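Neurotoxin (PDB 2QN0) probably cleaves neuronal SNARE proteins, serving as the zinc-dependent light-chain protease of type C botulinum neurotoxin. Local coordinates at residues Leu22-Asn27 with Trp44-Arg49; Pro74-Thr79 with Asp84-Glu89; Ile107-Thr112 with Val348-Glu353; Tyr330-Val333 with Glu339-Val342. One frame throughout, in Å; residues are numbered along the deposited sequence.

The four contacts form two groups within the zinc protease fold. Contacts 1 and 2 adjoin, their centres 14 Å apart. They join the end of strand 43-46 to helix 80-97 and the loop that leads into it: R49 bonds to Y76 O of that loop, and P47 packs on F86 of the helix. Contacts 3 and 4 form the second group, with centres 16 Å apart. Contact 4 is nested in the chain between the two halves of contact 3, and R331 links the two through a salt bridge to E353. Contact 3 is tied to the zinc site: its helix 101-112 packs on helix 223-238, which carries the zinc ligands H229 and H233; E269 is the third.

Contact 1: Leu22-Asn27 with Trp44-Arg49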
loop_
_atom_site.group_PDB
_atom_site.type_symbol
_atom_site.label_atom_id
_atom_site.label_comp_id
_atom_site.label_asym_id
_atom_site.label_seq_id
_atom_site.Cartn_x
_atom_site.Cartn_y
_atom_site.Cartn_z
ATOM N N LEU A 22 -14.334 12.865 -4.788
ATOM C CA LEU A 22 -13.227 13.522 -4.108
ATOM C C LEU A 22 -12.275 14.249 -5.042
ATOM O O LEU A 22 -12.147 13.907 -6.215
ATOM C CB LEU A 22 -12.415 12.487 -3.313
ATOM C CG LEU A 22 -13.128 11.630 -2.264
ATOM C CD1 LEU A 22 -12.169 10.559 -1.746
ATOM C CD2 LEU A 22 -13.622 12.508 -1.128
ATOM N N ASP A 23 -11.610 15.262 -4.502
ATOM C CA ASP A 23 -10.609 16.015 -5.246
ATOM C C ASP A 23 -9.392 15.958 -4.332
ATOM O O ASP A 23 -9.356 16.632 -3.305
ATOM C CB ASP A 23 -11.023 17.472 -5.440
ATOM C CG ASP A 23 -10.064 18.229 -6.340
ATOM O OD1 ASP A 23 -8.861 17.885 -6.348
ATOM O OD2 ASP A 23 -10.505 19.170 -7.030
ATOM N N THR A 24 -8.408 15.145 -4.696
ATOM C CA THR A 24 -7.205 14.990 -3.881
ATOM C C THR A 24 -6.165 16.070 -4.137
ATOM O O THR A 24 -5.228 16.230 -3.353
ATOM C CB THR A 24 -6.533 13.638 -4.153
ATOM O OG1 THR A 24 -6.067 13.610 -5.506
ATOM C CG2 THR A 24 -7.515 12.499 -3.943
ATOM N N HIS A 25 -6.327 16.801 -5.236
ATOM C CA HIS A 25 -5.386 17.851 -5.612
ATOM C C HIS A 25 -4.010 17.249 -5.866
ATOM O O HIS A 25 -2.992 17.922 -5.703
ATOM C CB HIS A 25 -5.290 18.908 -4.509
ATOM C CG HIS A 25 -6.571 19.639 -4.263
ATOM N ND1 HIS A 25 -7.174 20.425 -5.222
ATOM C CD2 HIS A 25 -7.379 19.685 -3.178
ATOM C CE1 HIS A 25 -8.298 20.922 -4.738
ATOM N NE2 HIS A 25 -8.446 20.488 -3.500
ATOM N N LEU A 26 -3.982 15.982 -6.271
ATOM C CA LEU A 26 -2.720 15.298 -6.534
ATOM C C LEU A 26 -2.677 14.521 -7.846
ATOM O O LEU A 26 -1.596 14.234 -8.358
ATOM C CB LEU A 26 -2.394 14.343 -5.383
ATOM C CG LEU A 26 -2.009 14.985 -4.046
ATOM C CD1 LEU A 26 -2.020 13.936 -2.951
ATOM C CD2 LEU A 26 -0.632 15.631 -4.164
ATOM N N ASN A 27 -3.841 14.180 -8.394
ATOM C CA ASN A 27 -3.880 13.410 -9.637
ATOM C C ASN A 27 -3.859 14.317 -10.865
ATOM O O ASN A 27 -4.877 14.914 -11.224
ATOM C CB ASN A 27 -5.131 12.524 -9.667
ATOM C CG ASN A 27 -5.072 11.472 -10.758
ATOM O OD1 ASN A 27 -4.154 11.461 -11.579
ATOM N ND2 ASN A 27 -6.062 10.579 -10.775
ATOM N N TRP A 44 -9.891 4.012 1.448
ATOM C CA TRP A 44 -10.729 4.312 0.293
ATOM C C TRP A 44 -10.078 3.853 -0.998
ATOM O O TRP A 44 -8.864 3.662 -1.063
ATOM C CB TRP A 44 -10.967 5.819 0.185
ATOM C CG TRP A 44 -11.806 6.392 1.277
ATOM C CD1 TRP A 44 -11.432 6.632 2.570
ATOM C CD2 TRP A 44 -13.178 6.780 1.174
ATOM N NE1 TRP A 44 -12.492 7.148 3.281
ATOM C CE2 TRP A 44 -13.576 7.248 2.447
ATOM C CE3 TRP A 44 -14.113 6.778 0.127
ATOM C CZ2 TRP A 44 -14.874 7.709 2.704
ATOM C CZ3 TRP A 44 -15.406 7.236 0.383
ATOM C CH2 TRP A 44 -15.771 7.696 1.663
ATOM N N VAL A 45 -10.894 3.673 -2.031
ATOM C CA VAL A 45 -10.376 3.289 -3.331
ATOM C C VAL A 45 -10.976 4.182 -4.412
ATOM O O VAL A 45 -12.183 4.432 -4.427
ATOM C CB VAL A 45 -10.682 1.805 -3.668
ATOM C CG1 VAL A 45 -12.173 1.543 -3.606
ATOM C CG2 VAL A 45 -10.142 1.471 -5.060
ATOM N N ILE A 46 -10.110 4.701 -5.276
ATOM C CA ILE A 46 -10.515 5.527 -6.413
ATOM C C ILE A 46 -9.980 4.719 -7.590
ATOM O O ILE A 46 -8.778 4.723 -7.861
ATOM C CB ILE A 46 -9.850 6.914 -6.390
ATOM C CG1 ILE A 46 -10.262 7.669 -5.123
ATOM C CG2 ILE A 46 -10.270 7.708 -7.629
ATOM C CD1 ILE A 46 -9.607 9.036 -4.980
ATOM N N PRO A 47 -10.870 3.994 -8.291
ATOM C CA PRO A 47 -10.538 3.143 -9.441
ATOM C C PRO A 47 -10.115 3.868 -10.717
ATOM O O PRO A 47 -10.578 3.522 -11.803
ATOM C CB PRO A 47 -11.825 2.332 -9.664
ATOM C CG PRO A 47 -12.664 2.576 -8.434
ATOM C CD PRO A 47 -12.320 3.977 -8.046
ATOM N N ASP A 48 -9.236 4.858 -10.590
ATOM C CA ASP A 48 -8.764 5.623 -11.747
ATOM C C ASP A 48 -7.248 5.526 -11.897
ATOM O O ASP A 48 -6.542 5.186 -10.947
ATOM C CB ASP A 48 -9.080 7.115 -11.593
ATOM C CG ASP A 48 -10.553 7.408 -11.432
ATOM O OD1 ASP A 48 -11.389 6.509 -11.661
ATOM O OD2 ASP A 48 -10.864 8.566 -11.080
ATOM N N ARG A 49 -6.749 5.838 -13.090
ATOM C CA ARG A 49 -5.307 5.850 -13.312
ATOM C C ARG A 49 -4.843 7.084 -12.534
ATOM O O ARG A 49 -5.596 8.052 -12.394
ATOM C CB ARG A 49 -4.979 5.987 -14.806
ATOM C CG ARG A 49 -5.372 4.770 -15.640
ATOM C CD ARG A 49 -4.616 3.513 -15.198
ATOM N NE ARG A 49 -3.198 3.556 -15.565
ATOM C CZ ARG A 49 -2.735 3.307 -16.788
ATOM N NH1 ARG A 49 -3.576 2.991 -17.766
ATOM N NH2 ARG A 49 -1.430 3.370 -17.034
#
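Strands 19-23 and 43-46 of the mixed beta sheet, and the loops that follow them, meet through L22, T24 and N27 on one side and I46 and R49 on the other. The strands are not neighbours in the sheet. Strand 34-38 runs between them, and both L22 and I46 rest on its A36. The side chains therefore meet across that middle strand. CD1 of L22 lies 4.4 Å from CD1 of I46. T24 comes tip to tip with the same isoleucine, with CG2 of T24 4.2 Å from CD1 of I46. OG1 of T24 sits between its own backbone N and carbonyl carbon (chi1 65°). From there it accepts L26 N at 3.2 Å, which closes an ST turn, while the methyl is left to face I46. Just before it, D23 OD1 accepts H25 N at 3.0 Å in an Asx turn. The two turns bend the chain ahead of N27, which reaches the other segment. After I46 the second chain also bends, in an inverse gamma turn centred on P47. The N27 amide is gripped at both ends. Its OD1 accepts from the backbone N of L29 and of S51, and its ND2 bonds to OE2 of E34 as well as to R49 O. With so many partners the amide can hardly rotate. The R49 guanidinium leads away from this meeting and bonds to the carbonyl oxygens of P161 and R162. N27 ND2 donates to R49 O at 3.0 Å, in the carbonyl plane and on a lone pair, with an angle of 157° at the hydrogen.

Contact 2: Pro74-Thr79 with Asp84-Glu89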
loop_
_atom_site.group_PDB
_atom_site.type_symbol
_atom_site.label_atom_id
_atom_site.label_comp_id
_atom_site.label_asym_id
_atom_site.label_seq_id
_atom_site.Cartn_x
_atom_site.Cartn_y
_atom_site.Cartn_z
ATOM N N PRO A 74 -2.433 3.051 -22.405
ATOM C CA PRO A 74 -3.178 4.283 -22.134
ATOM C C PRO A 74 -4.684 4.109 -21.973
ATOM O O PRO A 74 -5.355 4.989 -21.441
ATOM C CB PRO A 74 -2.821 5.164 -23.327
ATOM C CG PRO A 74 -2.693 4.164 -24.436
ATOM C CD PRO A 74 -1.887 3.062 -23.774
ATOM N N ASN A 75 -5.213 2.972 -22.412
ATOM C CA ASN A 75 -6.650 2.736 -22.312
ATOM C C ASN A 75 -7.078 1.891 -21.115
ATOM O O ASN A 75 -8.273 1.703 -20.886
ATOM C CB ASN A 75 -7.167 2.098 -23.604
ATOM C CG ASN A 75 -6.849 2.934 -24.826
ATOM O OD1 ASN A 75 -7.130 4.133 -24.860
ATOM N ND2 ASN A 75 -6.260 2.308 -25.837
ATOM N N TYR A 76 -6.119 1.378 -20.351
ATOM C CA TYR A 76 -6.464 0.574 -19.182
ATOM C C TYR A 76 -7.135 1.468 -18.136
ATOM O O TYR A 76 -6.585 2.501 -17.748
ATOM C CB TYR A 76 -5.215 -0.084 -18.589
ATOM C CG TYR A 76 -5.498 -0.868 -17.333
ATOM C CD1 TYR A 76 -6.420 -1.912 -17.334
ATOM C CD2 TYR A 76 -4.860 -0.553 -16.132
ATOM C CE1 TYR A 76 -6.706 -2.624 -16.173
ATOM C CE2 TYR A 76 -5.139 -1.259 -14.963
ATOM C CZ TYR A 76 -6.061 -2.290 -14.990
ATOM O OH TYR A 76 -6.347 -2.986 -13.838
ATOM N N LEU A 77 -8.323 1.058 -17.693
ATOM C CA LEU A 77 -9.120 1.794 -16.709
ATOM C C LEU A 77 -9.737 3.075 -17.260
ATOM O O LEU A 77 -10.110 3.964 -16.496
ATOM C CB LEU A 77 -8.288 2.149 -15.470
ATOM C CG LEU A 77 -8.011 1.043 -14.455
ATOM C CD1 LEU A 77 -7.409 1.662 -13.187
ATOM C CD2 LEU A 77 -9.304 0.314 -14.118
ATOM N N SER A 78 -9.859 3.171 -18.579
ATOM C CA SER A 78 -10.428 4.367 -19.188
ATOM C C SER A 78 -11.951 4.387 -19.151
ATOM O O SER A 78 -12.555 5.447 -19.006
ATOM C CB SER A 78 -9.951 4.505 -20.640
ATOM O OG SER A 78 -10.334 3.382 -21.415
ATOM N N THR A 79 -12.571 3.219 -19.277
ATOM C CA THR A 79 -14.029 3.128 -19.277
ATOM C C THR A 79 -14.604 2.793 -17.908
ATOM O O THR A 79 -13.909 2.254 -17.047
ATOM C CB THR A 79 -14.514 2.055 -20.266
ATOM O OG1 THR A 79 -14.060 0.768 -19.831
ATOM C CG2 THR A 79 -13.974 2.332 -21.663
ATOM N N ASP A 84 -15.286 -0.585 -12.918
ATOM C CA ASP A 84 -16.142 -1.462 -12.135
ATOM C C ASP A 84 -15.402 -2.766 -11.841
ATOM O O ASP A 84 -15.414 -3.267 -10.716
ATOM C CB ASP A 84 -17.434 -1.765 -12.903
ATOM C CG ASP A 84 -18.415 -2.579 -12.088
ATOM O OD1 ASP A 84 -18.968 -2.040 -11.103
ATOM O OD2 ASP A 84 -18.630 -3.762 -12.424
ATOM N N THR A 85 -14.758 -3.316 -12.863
ATOM C CA THR A 85 -14.017 -4.557 -12.705
ATOM C C THR A 85 -12.855 -4.368 -11.731
ATOM O O THR A 85 -12.641 -5.195 -10.845
ATOM C CB THR A 85 -13.494 -5.048 -14.065
ATOM O OG1 THR A 85 -14.609 -5.427 -14.883
ATOM C CG2 THR A 85 -12.573 -6.246 -13.892
ATOM N N PHE A 86 -12.116 -3.275 -11.896
ATOM C CA PHE A 86 -10.982 -2.977 -11.018
ATOM C C PHE A 86 -11.466 -2.860 -9.576
ATOM O O PHE A 86 -10.886 -3.450 -8.661
ATOM C CB PHE A 86 -10.321 -1.664 -11.436
ATOM C CG PHE A 86 -9.166 -1.258 -10.558
ATOM C CD1 PHE A 86 -7.903 -1.812 -10.744
ATOM C CD2 PHE A 86 -9.348 -0.327 -9.542
ATOM C CE1 PHE A 86 -6.831 -1.442 -9.928
ATOM C CE2 PHE A 86 -8.281 0.051 -8.717
ATOM C CZ PHE A 86 -7.023 -0.511 -8.915
ATOM N N LEU A 87 -12.535 -2.095 -9.378
ATOM C CA LEU A 87 -13.096 -1.903 -8.045
ATOM C C LEU A 87 -13.435 -3.239 -7.395
ATOM O O LEU A 87 -13.101 -3.481 -6.235
ATOM C CB LEU A 87 -14.352 -1.030 -8.127
ATOM C CG LEU A 87 -15.131 -0.782 -6.835
ATOM C CD1 LEU A 87 -14.253 -0.067 -5.812
ATOM C CD2 LEU A 87 -16.363 0.055 -7.155
ATOM N N LYS A 88 -14.097 -4.113 -8.143
ATOM C CA LYS A 88 -14.471 -5.414 -7.611
ATOM C C LYS A 88 -13.265 -6.310 -7.341
ATOM O O LYS A 88 -13.294 -7.134 -6.425
ATOM C CB LYS A 88 -15.466 -6.093 -8.560
ATOM C CG LYS A 88 -16.850 -5.449 -8.470
ATOM C CD LYS A 88 -17.781 -5.838 -9.608
ATOM C CE LYS A 88 -19.125 -5.128 -9.440
ATOM N NZ LYS A 88 -20.025 -5.318 -10.613
ATOM N N GLU A 89 -12.205 -6.151 -8.127
ATOM C CA GLU A 89 -11.001 -6.949 -7.916
ATOM C C GLU A 89 -10.364 -6.548 -6.585
ATOM O O GLU A 89 -9.978 -7.401 -5.788
ATOM C CB GLU A 89 -10.003 -6.736 -9.063
ATOM C CG GLU A 89 -10.487 -7.286 -10.410
ATOM C CD GLU A 89 -9.565 -6.938 -11.567
ATOM O OE1 GLU A 89 -8.890 -5.890 -11.500
ATOM O OE2 GLU A 89 -9.533 -7.702 -12.559
HETATM O O HOH W 1 -8.403 -4.685 -13.893
#
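Y76 OH is gripped by a water and by S195 OG, and it rests against F86 CD1 at 3.7 Å. The water stands in the plane of the Y76 ring at its edge, 2.7 Å from OH. It donates to E89 OE1, also at 2.7 Å, and so links the loop to the helix. The side chains of Y76 and F86 cross at about a right angle. With chi1 at 177° the Y76 ring extends away from its own N, and its hydroxyl end comes close to the helix. The ring also makes an edge-to-face stack with F198. L77 packs beside both rings. Its CG sits 3.7 Å above one face of the Y76 ring, toward the rim. Its CD2 reaches CB of F86 at 3.5 Å, and its CD1 lies over one face of the F86 ring. F86 also packs on P47, so the phenylalanine joins the helix to the loop that follows strand 43-46. The bend of the loop sets these positions. N75 O takes both the N and the OG of S78, the latter at 2.7 Å, and both come from the same face of its carbonyl plane. L77 has a positive phi of 72° in the turn, and its backbone N bonds to OD2 of D82. Within the helix, K88 NZ and D84 OD2 form a salt bridge one turn apart. T79 OG1 caps D82 N. The loop is a type II beta turn, N75 to S78, followed by T79 as N-cap of helix 80-97, with L77 packed on F86 in the helix's second turn.

Contact 3: Ile107-Thr112 with Val348-Glu353; sequences IYRLST and VELYNE
R109 and E353 cross at about a right angle, and the arginine meets the carboxylate end-on. Both NH1 and NH2 of R109 bond to the single oxygen OE1 of E353, each at 2.8 Å. That oxygen lies in the guanidinium plane, and each bond has an angle of 143° at the hydrogen, so it is shared evenly in a fork. The carboxylate is turned 56° out of the guanidinium plane. The two nitrogens also approach OE1 differently. NH1 comes nearly along its C-O axis, while NH2 comes from the syn side, above the carboxylate plane. The R109 chain is extended from CG to NE, which lets it span the gap; the CA atoms of R109 and E353 are 11.9 Å apart. L350 CD1 touches NH1 of R109 at 4.3 Å. The contact is a salt bridge between two helices, 101-112 and 344-357, far apart in the chain. R109 also packs on M235 of helix 223-238, the helix that carries the zinc ligands H229 and H233. The charges extend beyond the pair. R109 NE has a salt bridge with OE2 of E105, one turn earlier on its own helix. OE2 of E353 pairs with R331, so its two oxygens serve two arginines. Such a chain of alternating charges would probably keep E353 ionised. The like charges of R331 NH2 and R109 NH2 lie close together beside it.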
loop_
_atom_site.group_PDB
_atom_site.type_symbol
_atom_site.label_atom_id
_atom_site.label_comp_id
_atom_site.label_asym_id
_atom_site.label_seq_id
_atom_site.Cartn_x
_atom_site.Cartn_y
_atom_site.Cartn_z
ATOM N N ILE A 107 -5.531 -4.872 8.046
ATOM C CA ILE A 107 -6.631 -4.022 7.599
ATOM C C ILE A 107 -7.186 -3.187 8.753
ATOM O O ILE A 107 -7.486 -2.002 8.592
ATOM C CB ILE A 107 -7.766 -4.876 6.983
ATOM C CG1 ILE A 107 -7.247 -5.575 5.722
ATOM C CG2 ILE A 107 -8.964 -3.994 6.640
ATOM C CD1 ILE A 107 -8.202 -6.611 5.137
ATOM N N TYR A 108 -7.319 -3.806 9.920
ATOM C CA TYR A 108 -7.835 -3.103 11.086
ATOM C C TYR A 108 -6.970 -1.888 11.410
ATOM O O TYR A 108 -7.472 -0.777 11.589
ATOM C CB TYR A 108 -7.867 -4.036 12.298
ATOM C CG TYR A 108 -8.252 -3.333 13.578
ATOM C CD1 TYR A 108 -9.577 -2.981 13.835
ATOM C CD2 TYR A 108 -7.281 -2.968 14.512
ATOM C CE1 TYR A 108 -9.926 -2.279 14.991
ATOM C CE2 TYR A 108 -7.618 -2.266 15.667
ATOM C CZ TYR A 108 -8.941 -1.925 15.898
ATOM O OH TYR A 108 -9.275 -1.221 17.034
ATOM N N ARG A 109 -5.661 -2.096 11.487
ATOM C CA ARG A 109 -4.762 -0.996 11.812
ATOM C C ARG A 109 -4.795 0.121 10.777
ATOM O O ARG A 109 -4.936 1.292 11.124
ATOM C CB ARG A 109 -3.333 -1.517 11.988
ATOM C CG ARG A 109 -3.219 -2.526 13.121
ATOM C CD ARG A 109 -1.779 -2.874 13.440
ATOM N NE ARG A 109 -1.714 -3.979 14.392
ATOM C CZ ARG A 109 -0.608 -4.378 15.011
ATOM N NH1 ARG A 109 0.543 -3.760 14.786
ATOM N NH2 ARG A 109 -0.654 -5.408 15.846
ATOM N N LEU A 110 -4.667 -0.236 9.505
ATOM C CA LEU A 110 -4.684 0.770 8.448
ATOM C C LEU A 110 -6.008 1.528 8.337
ATOM O O LEU A 110 -6.028 2.692 7.940
ATOM C CB LEU A 110 -4.366 0.123 7.099
ATOM C CG LEU A 110 -2.909 -0.297 6.884
ATOM C CD1 LEU A 110 -2.777 -1.020 5.550
ATOM C CD2 LEU A 110 -2.014 0.937 6.911
ATOM N N SER A 111 -7.108 0.873 8.689
ATOM C CA SER A 111 -8.417 1.505 8.578
ATOM C C SER A 111 -8.899 2.167 9.855
ATOM O O SER A 111 -9.928 2.839 9.844
ATOM C CB SER A 111 -9.461 0.474 8.130
ATOM O OG SER A 111 -9.704 -0.481 9.148
ATOM N N THR A 112 -8.156 1.994 10.947
ATOM C CA THR A 112 -8.548 2.569 12.232
ATOM C C THR A 112 -7.592 3.630 12.772
ATOM O O THR A 112 -8.026 4.716 13.154
ATOM C CB THR A 112 -8.700 1.466 13.296
ATOM O OG1 THR A 112 -9.639 0.487 12.831
ATOM C CG2 THR A 112 -9.200 2.055 14.606
ATOM N N VAL A 348 9.607 -1.109 21.227
ATOM C CA VAL A 348 10.389 -2.136 20.556
ATOM C C VAL A 348 9.497 -3.217 19.959
ATOM O O VAL A 348 9.728 -3.674 18.838
ATOM C CB VAL A 348 11.399 -2.786 21.531
ATOM C CG1 VAL A 348 12.020 -4.024 20.902
ATOM C CG2 VAL A 348 12.483 -1.780 21.878
ATOM N N GLU A 349 8.478 -3.620 20.710
ATOM C CA GLU A 349 7.553 -4.648 20.253
ATOM C C GLU A 349 6.782 -4.166 19.026
ATOM O O GLU A 349 6.633 -4.899 18.047
ATOM C CB GLU A 349 6.579 -5.013 21.377
ATOM C CG GLU A 349 5.487 -5.987 20.964
ATOM C CD GLU A 349 4.543 -6.321 22.104
ATOM O OE1 GLU A 349 4.044 -5.381 22.759
ATOM O OE2 GLU A 349 4.294 -7.522 22.341
ATOM N N LEU A 350 6.299 -2.929 19.082
ATOM C CA LEU A 350 5.555 -2.349 17.968
ATOM C C LEU A 350 6.442 -2.221 16.733
ATOM O O LEU A 350 6.057 -2.623 15.628
ATOM C CB LEU A 350 5.018 -0.969 18.354
ATOM C CG LEU A 350 4.325 -0.173 17.242
ATOM C CD1 LEU A 350 3.123 -0.961 16.724
ATOM C CD2 LEU A 350 3.881 1.182 17.783
ATOM N N TYR A 351 7.634 -1.662 16.918
ATOM C CA TYR A 351 8.549 -1.485 15.801
ATOM C C TYR A 351 8.858 -2.822 15.138
ATOM O O TYR A 351 8.923 -2.909 13.913
ATOM C CB TYR A 351 9.853 -0.830 16.265
ATOM C CG TYR A 351 10.706 -0.317 15.128
ATOM C CD1 TYR A 351 10.482 0.944 14.575
ATOM C CD2 TYR A 351 11.729 -1.099 14.589
ATOM C CE1 TYR A 351 11.257 1.417 13.516
ATOM C CE2 TYR A 351 12.507 -0.637 13.529
ATOM C CZ TYR A 351 12.268 0.617 12.998
ATOM O OH TYR A 351 13.032 1.076 11.949
ATOM N N ASN A 352 9.050 -3.863 15.945
ATOM C CA ASN A 352 9.353 -5.183 15.404
ATOM C C ASN A 352 8.178 -5.713 14.590
ATOM O O ASN A 352 8.366 -6.291 13.522
ATOM C CB ASN A 352 9.685 -6.167 16.524
ATOM C CG ASN A 352 10.058 -7.535 15.992
ATOM O OD1 ASN A 352 9.293 -8.490 16.108
ATOM N ND2 ASN A 352 11.236 -7.630 15.387
ATOM N N GLU A 353 6.967 -5.518 15.099
ATOM C CA GLU A 353 5.771 -5.961 14.387
ATOM C C GLU A 353 5.692 -5.310 13.012
ATOM O O GLU A 353 5.518 -5.981 11.995
ATOM C CB GLU A 353 4.511 -5.579 15.165
ATOM C CG GLU A 353 4.136 -6.514 16.292
ATOM C CD GLU A 353 2.963 -5.989 17.091
ATOM O OE1 GLU A 353 2.056 -5.379 16.481
ATOM O OE2 GLU A 353 2.943 -6.191 18.324
#

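Contact 4: Tyr330-Val333 with Glu339-Val342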
loop_
_atom_site.group_PDB
_atom_site.type_symbol
_atom_site.label_atom_id
_atom_site.label_comp_id
_atom_site.label_asym_id
_atom_site.label_seq_id
_atom_site.Cartn_x
_atom_site.Cartn_y
_atom_site.Cartn_z
ATOM N N TYR A 330 0.135 4.759 19.131
ATOM C CA TYR A 330 1.555 4.630 19.440
ATOM C C TYR A 330 1.859 3.759 20.654
ATOM O O TYR A 330 3.026 3.521 20.976
ATOM C CB TYR A 330 2.149 6.023 19.636
ATOM C CG TYR A 330 2.075 6.898 18.402
ATOM C CD1 TYR A 330 2.824 6.598 17.266
ATOM C CD2 TYR A 330 1.262 8.031 18.373
ATOM C CE1 TYR A 330 2.770 7.404 16.134
ATOM C CE2 TYR A 330 1.198 8.846 17.241
ATOM C CZ TYR A 330 1.958 8.524 16.126
ATOM O OH TYR A 330 1.917 9.319 15.001
ATOM N N ARG A 331 0.812 3.284 21.319
ATOM C CA ARG A 331 0.953 2.437 22.502
ATOM C C ARG A 331 1.737 3.136 23.610
ATOM O O ARG A 331 2.577 2.527 24.277
ATOM C CB ARG A 331 1.623 1.111 22.129
ATOM C CG ARG A 331 0.829 0.325 21.090
ATOM C CD ARG A 331 1.445 -1.022 20.782
ATOM N NE ARG A 331 0.727 -1.695 19.700
ATOM C CZ ARG A 331 1.059 -2.883 19.204
ATOM N NH1 ARG A 331 2.103 -3.541 19.692
ATOM N NH2 ARG A 331 0.351 -3.410 18.214
ATOM N N PHE A 332 1.454 4.419 23.798
ATOM C CA PHE A 332 2.116 5.193 24.836
ATOM C C PHE A 332 1.502 4.840 26.180
ATOM O O PHE A 332 0.456 4.192 26.248
ATOM C CB PHE A 332 1.957 6.697 24.591
ATOM C CG PHE A 332 2.702 7.212 23.385
ATOM C CD1 PHE A 332 3.896 6.624 22.976
ATOM C CD2 PHE A 332 2.241 8.333 22.702
ATOM C CE1 PHE A 332 4.622 7.149 21.909
ATOM C CE2 PHE A 332 2.959 8.867 21.632
ATOM C CZ PHE A 332 4.156 8.270 21.237
ATOM N N VAL A 333 2.161 5.269 27.250
ATOM C CA VAL A 333 1.682 5.014 28.601
ATOM C C VAL A 333 1.222 6.326 29.219
ATOM O O VAL A 333 1.770 7.389 28.922
ATOM C CB VAL A 333 2.796 4.410 29.487
ATOM C CG1 VAL A 333 2.292 4.229 30.915
ATOM C CG2 VAL A 333 3.247 3.080 28.913
ATOM N N GLU A 339 0.422 12.550 32.474
ATOM C CA GLU A 339 1.443 12.817 31.471
ATOM C C GLU A 339 1.641 11.599 30.574
ATOM O O GLU A 339 1.654 10.462 31.045
ATOM C CB GLU A 339 2.773 13.176 32.135
ATOM C CG GLU A 339 3.882 13.480 31.137
ATOM C CD GLU A 339 5.197 13.823 31.804
ATOM O OE1 GLU A 339 5.684 13.004 32.610
ATOM O OE2 GLU A 339 5.746 14.907 31.516
ATOM N N VAL A 340 1.792 11.850 29.279
ATOM C CA VAL A 340 1.992 10.782 28.309
ATOM C C VAL A 340 3.481 10.489 28.158
ATOM O O VAL A 340 4.265 11.386 27.852
ATOM C CB VAL A 340 1.430 11.176 26.926
ATOM C CG1 VAL A 340 1.632 10.033 25.937
ATOM C CG2 VAL A 340 -0.053 11.518 27.045
ATOM N N THR A 341 3.863 9.234 28.367
ATOM C CA THR A 341 5.261 8.841 28.241
ATOM C C THR A 341 5.430 7.650 27.307
ATOM O O THR A 341 4.494 6.880 27.080
ATOM C CB THR A 341 5.865 8.468 29.609
ATOM O OG1 THR A 341 5.142 7.365 30.166
ATOM C CG2 THR A 341 5.787 9.653 30.565
ATOM N N VAL A 342 6.637 7.503 26.770
ATOM C CA VAL A 342 6.946 6.403 25.870
ATOM C C VAL A 342 7.590 5.257 26.643
ATOM O O VAL A 342 8.576 5.452 27.354
ATOM C CB VAL A 342 7.924 6.842 24.757
ATOM C CG1 VAL A 342 8.154 5.692 23.788
ATOM C CG2 VAL A 342 7.376 8.057 24.023
#
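V333 and T341 form an antiparallel hydrogen-bonded pair. V333 N donates to T341 O, and T341 N donates back to V333 O, both at 2.8 Å. The two bonds are nearly straight, with angles of 172° and 173° at the hydrogen. V340 CA adds a CA-H...O contact to V333 O at 3.5 Å. The side chains of V333 and T341 share one face of the pair, with V333 CB 3.8 Å from T341 OG1. F332 makes the apolar part of the contact. Its CB meets CG1 of V340 at 3.6 Å. At its far end CE1 meets CG2 of V342, also at 3.6 Å, and these two side chains lie side by side, pointing the same way. Strands 333-334 and 340-341 thus make a small two-stranded beta hairpin between helices 319-330 and 344-357. Next come the groups that place it. Y330 CB sits 3.3 Å above the centre of the F332 ring. R331, with a positive phi of 59°, ends helix 319-330 as the C-prime residue of a Schellman motif and turns the chain into the first strand. F332 also packs on L304, and V342 on L294 and A301, all of helix 283-304. V340 touches K323 and I327 of helix 319-330, and its N bonds to OD1 of N305. T341 OG1 is held by OE2 of E335, within the hairpin loop.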